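Long-range contact in lipoprotein (Bacteroides vulgatus, PDB 3U6G), which is of unknown function but, as a lipoprotein with a domain of the PLAT/LH2 and C2-like calcium-binding family, may act at the cell envelope: residues Phe5-Gln15 and Thr60-Phe71. Numbering follows the deposited sequence.
Sequences FQTGIHKIVIQ and TMSCCTNGNAFF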
loop_
_atom_site.group_PDB
_atom_site.type_symbol
_atom_site.label_atom_id
_atom_site.label_comp_id
_atom_site.label_asym_id
_atom_site.label_seq_id
_atom_site.Cartn_x
_atom_site.Cartn_y
_atom_site.Cartn_z
ATOM N N PHE A 5 12.550 12.406 -0.441
ATOM C CA PHE A 5 12.941 11.014 -0.547
ATOM C C PHE A 5 14.449 10.870 -0.350
ATOM O O PHE A 5 15.240 11.737 -0.748
ATOM C CB PHE A 5 12.511 10.450 -1.904
ATOM C CG PHE A 5 11.050 10.610 -2.186
ATOM C CD1 PHE A 5 10.574 11.743 -2.830
ATOM C CD2 PHE A 5 10.144 9.642 -1.805
ATOM C CE1 PHE A 5 9.223 11.896 -3.092
ATOM C CE2 PHE A 5 8.802 9.785 -2.046
ATOM C CZ PHE A 5 8.334 10.922 -2.703
ATOM N N GLN A 6 14.835 9.787 0.305
ATOM C CA GLN A 6 16.223 9.465 0.533
ATOM C C GLN A 6 16.440 8.023 0.104
ATOM O O GLN A 6 15.624 7.161 0.404
ATOM C CB GLN A 6 16.530 9.624 2.017
ATOM C CG GLN A 6 17.974 9.371 2.410
ATOM C CD GLN A 6 18.270 9.788 3.850
ATOM O OE1 GLN A 6 17.432 10.393 4.537
ATOM N NE2 GLN A 6 19.466 9.468 4.310
ATOM N N THR A 7 17.531 7.779 -0.603
ATOM C CA THR A 7 17.893 6.442 -1.004
ATOM C C THR A 7 18.638 5.783 0.158
ATOM O O THR A 7 19.439 6.428 0.839
ATOM C CB THR A 7 18.718 6.486 -2.288
ATOM O OG1 THR A 7 17.915 7.061 -3.336
ATOM C CG2 THR A 7 19.169 5.095 -2.683
ATOM N N GLY A 8 18.314 4.521 0.425
ATOM C CA GLY A 8 18.953 3.771 1.489
ATOM C C GLY A 8 18.145 2.544 1.820
ATOM O O GLY A 8 17.283 2.143 1.043
ATOM N N ILE A 9 18.429 1.936 2.966
ATOM C CA ILE A 9 17.638 0.802 3.423
ATOM C C ILE A 9 16.404 1.346 4.145
ATOM O O ILE A 9 16.503 1.958 5.206
ATOM C CB ILE A 9 18.441 -0.170 4.315
ATOM C CG1 ILE A 9 19.586 -0.813 3.521
ATOM C CG2 ILE A 9 17.524 -1.262 4.868
ATOM C CD1 ILE A 9 20.502 -1.699 4.368
ATOM N N HIS A 10 15.249 1.162 3.510
ATOM C CA HIS A 10 13.974 1.536 4.108
ATOM C C HIS A 10 13.451 0.344 4.885
ATOM O O HIS A 10 13.631 -0.819 4.477
ATOM C CB HIS A 10 12.970 1.965 3.033
ATOM C CG HIS A 10 13.364 3.221 2.342
ATOM N ND1 HIS A 10 12.583 4.356 2.347
ATOM C CD2 HIS A 10 14.506 3.550 1.696
ATOM C CE1 HIS A 10 13.224 5.328 1.730
ATOM N NE2 HIS A 10 14.396 4.864 1.326
ATOM N N LYS A 11 12.793 0.631 6.005
ATOM C CA LYS A 11 12.283 -0.428 6.854
ATOM C C LYS A 11 10.974 -0.024 7.495
ATOM O O LYS A 11 10.800 1.137 7.859
ATOM C CB LYS A 11 13.318 -0.747 7.946
ATOM C CG LYS A 11 12.912 -1.865 8.893
ATOM C CD LYS A 11 14.092 -2.476 9.632
ATOM C CE LYS A 11 14.710 -1.523 10.593
ATOM N NZ LYS A 11 15.734 -2.240 11.435
ATOM N N ILE A 12 10.096 -1.011 7.678
ATOM C CA ILE A 12 8.889 -0.871 8.469
ATOM C C ILE A 12 8.883 -1.928 9.556
ATOM O O ILE A 12 9.112 -3.094 9.298
ATOM C CB ILE A 12 7.626 -1.068 7.588
ATOM C CG1 ILE A 12 7.498 0.074 6.579
ATOM C CG2 ILE A 12 6.353 -1.218 8.439
ATOM C CD1 ILE A 12 6.987 1.374 7.129
ATOM N N VAL A 13 8.617 -1.491 10.777
ATOM C CA VAL A 13 8.412 -2.386 11.897
ATOM C C VAL A 13 6.988 -2.215 12.390
ATOM O O VAL A 13 6.521 -1.095 12.550
ATOM C CB VAL A 13 9.379 -2.067 13.055
ATOM C CG1 VAL A 13 8.978 -2.878 14.318
ATOM C CG2 VAL A 13 10.799 -2.379 12.647
ATOM N N ILE A 14 6.296 -3.335 12.615
ATOM C CA ILE A 14 4.942 -3.306 13.167
ATOM C C ILE A 14 4.908 -4.085 14.471
ATOM O O ILE A 14 5.422 -5.206 14.549
ATOM C CB ILE A 14 3.907 -3.912 12.185
ATOM C CG1 ILE A 14 3.971 -3.175 10.843
ATOM C CG2 ILE A 14 2.518 -3.840 12.781
ATOM C CD1 ILE A 14 3.226 -3.841 9.721
ATOM N N GLN A 15 4.323 -3.473 15.498
ATOM C CA GLN A 15 4.118 -4.150 16.782
ATOM C C GLN A 15 2.667 -4.008 17.197
ATOM O O GLN A 15 2.090 -2.955 17.036
ATOM C CB GLN A 15 4.986 -3.524 17.865
ATOM C CG GLN A 15 6.475 -3.664 17.629
ATOM C CD GLN A 15 7.306 -3.162 18.793
ATOM O OE1 GLN A 15 7.196 -2.005 19.196
ATOM N NE2 GLN A 15 8.150 -4.033 19.338
ATOM N N THR A 60 5.801 -8.817 16.895
ATOM C CA THR A 60 6.598 -7.931 16.037
ATOM C C THR A 60 6.876 -8.526 14.661
ATOM O O THR A 60 7.212 -9.700 14.528
ATOM C CB THR A 60 7.988 -7.582 16.665
ATOM O OG1 THR A 60 7.824 -7.185 18.027
ATOM C CG2 THR A 60 8.690 -6.460 15.884
HETATM N N MSE A 61 6.739 -7.690 13.642
HETATM C CA MSE A 61 7.202 -8.056 12.317
HETATM C C MSE A 61 7.912 -6.871 11.689
HETATM O O MSE A 61 7.621 -5.719 11.971
HETATM C CB MSE A 61 6.052 -8.558 11.448
HETATM C CG MSE A 61 5.088 -7.506 10.985
HETATM SE SE MSE A 61 5.618 -6.657 9.303
HETATM C CE MSE A 61 6.754 -8.015 8.571
ATOM N N SER A 62 8.894 -7.170 10.858
ATOM C CA SER A 62 9.559 -6.117 10.135
ATOM C C SER A 62 9.833 -6.536 8.706
ATOM O O SER A 62 9.923 -7.732 8.386
ATOM C CB SER A 62 10.851 -5.709 10.834
ATOM O OG SER A 62 11.678 -6.825 11.003
ATOM N N CYS A 63 10.008 -5.524 7.871
ATOM C CA CYS A 63 10.244 -5.694 6.452
ATOM C C CYS A 63 11.183 -4.568 6.020
ATOM O O CYS A 63 11.000 -3.433 6.424
ATOM C CB CYS A 63 8.892 -5.621 5.683
ATOM S SG CYS A 63 9.058 -5.935 3.904
ATOM N N CYS A 64 12.199 -4.867 5.214
ATOM C CA CYS A 64 13.085 -3.831 4.711
ATOM C C CYS A 64 13.406 -4.045 3.257
ATOM O O CYS A 64 13.109 -5.106 2.687
ATOM C CB CYS A 64 14.387 -3.760 5.529
ATOM S SG CYS A 64 15.462 -5.196 5.326
ATOM N N THR A 65 14.012 -3.021 2.676
ATOM C CA THR A 65 14.402 -3.027 1.283
ATOM C C THR A 65 15.910 -3.273 1.167
ATOM O O THR A 65 16.613 -3.381 2.174
ATOM C CB THR A 65 14.073 -1.667 0.623
ATOM O OG1 THR A 65 14.903 -0.646 1.192
ATOM C CG2 THR A 65 12.587 -1.301 0.783
ATOM N N ASN A 66 16.396 -3.361 -0.067
ATOM C CA ASN A 66 17.807 -3.192 -0.322
ATOM C C ASN A 66 18.147 -1.705 -0.259
ATOM O O ASN A 66 17.272 -0.854 -0.024
ATOM C CB ASN A 66 18.247 -3.857 -1.640
ATOM C CG ASN A 66 17.754 -3.131 -2.898
ATOM O OD1 ASN A 66 17.449 -1.936 -2.872
ATOM N ND2 ASN A 66 17.703 -3.870 -4.025
ATOM N N GLY A 67 19.419 -1.382 -0.466
ATOM C CA GLY A 67 19.878 -0.012 -0.299
ATOM C C GLY A 67 19.594 0.930 -1.445
ATOM O O GLY A 67 20.086 2.070 -1.444
ATOM N N ASN A 68 18.831 0.462 -2.435
ATOM C CA ASN A 68 18.501 1.279 -3.599
ATOM C C ASN A 68 17.131 1.935 -3.511
ATOM O O ASN A 68 16.795 2.757 -4.354
ATOM C CB ASN A 68 18.550 0.442 -4.875
ATOM C CG ASN A 68 19.899 -0.195 -5.106
ATOM O OD1 ASN A 68 20.941 0.391 -4.786
ATOM N ND2 ASN A 68 19.890 -1.424 -5.632
ATOM N N ALA A 69 16.343 1.572 -2.510
ATOM C CA ALA A 69 14.983 2.081 -2.419
ATOM C C ALA A 69 14.971 3.544 -2.042
ATOM O O ALA A 69 15.865 4.010 -1.326
ATOM C CB ALA A 69 14.174 1.265 -1.421
ATOM N N PHE A 70 13.967 4.279 -2.540
ATOM C CA PHE A 70 13.790 5.677 -2.134
ATOM C C PHE A 70 12.457 5.916 -1.453
ATOM O O PHE A 70 12.186 7.026 -1.029
ATOM C CB PHE A 70 14.015 6.658 -3.291
ATOM C CG PHE A 70 13.103 6.448 -4.464
ATOM C CD1 PHE A 70 11.762 6.785 -4.371
ATOM C CD2 PHE A 70 13.570 5.909 -5.652
ATOM C CE1 PHE A 70 10.903 6.611 -5.445
ATOM C CE2 PHE A 70 12.710 5.745 -6.729
ATOM C CZ PHE A 70 11.375 6.061 -6.609
ATOM N N PHE A 71 11.652 4.865 -1.294
ATOM C CA PHE A 71 10.317 4.955 -0.749
ATOM C C PHE A 71 9.840 3.578 -0.329
ATOM O O PHE A 71 10.120 2.595 -1.005
ATOM C CB PHE A 71 9.385 5.489 -1.825
ATOM C CG PHE A 71 7.956 5.681 -1.390
ATOM C CD1 PHE A 71 7.622 6.608 -0.416
ATOM C CD2 PHE A 71 6.939 4.972 -2.008
ATOM C CE1 PHE A 71 6.298 6.805 -0.025
ATOM C CE2 PHE A 71 5.597 5.165 -1.633
ATOM C CZ PHE A 71 5.282 6.096 -0.643
HETATM O O HOH W 1 12.201 8.501 1.257
#
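H10–Q15 and T60–T65 pair as neighbouring antiparallel strands, where strand 10-18 lies between strands 60-65 and 87-96 and strand 60-65 also pairs with 36-41. F5–I9 runs past the chain that leads from T65 to F71. I12 and I14 form hydrogen-bonded pairs with C63 and M61 (I14 N to M61 O 2.8 Å). I12, I14 and C63 face strand 71-80, whose M72 and C74 they meet across the interior of this immunoglobulin-like fold, while K11, V13 and S62 occupy the other face. At T65 the hydroxyl turns between its backbone N and carbonyl carbon (chi1 67°), and OG1 accepts from H10 N at 3.0 Å while donating to N66 O. The imidazole of H10 ties Q6 to the C-terminal T123: NE2 donates in the ring plane to Q6 O (2.8 Å), ND1 is hydrogen-bonded to T123 OG1, and F71 N sits over one face. Shortening H10 to an alanine would probably leave Q6 O and T123 OG1 without their shared partner and F71 N without a ring beneath it. On the N-terminal side, CE2 of F5 brings its ring edge to CD1 of F71 (3.8 Å), beside I116 and T118 of the second subunit.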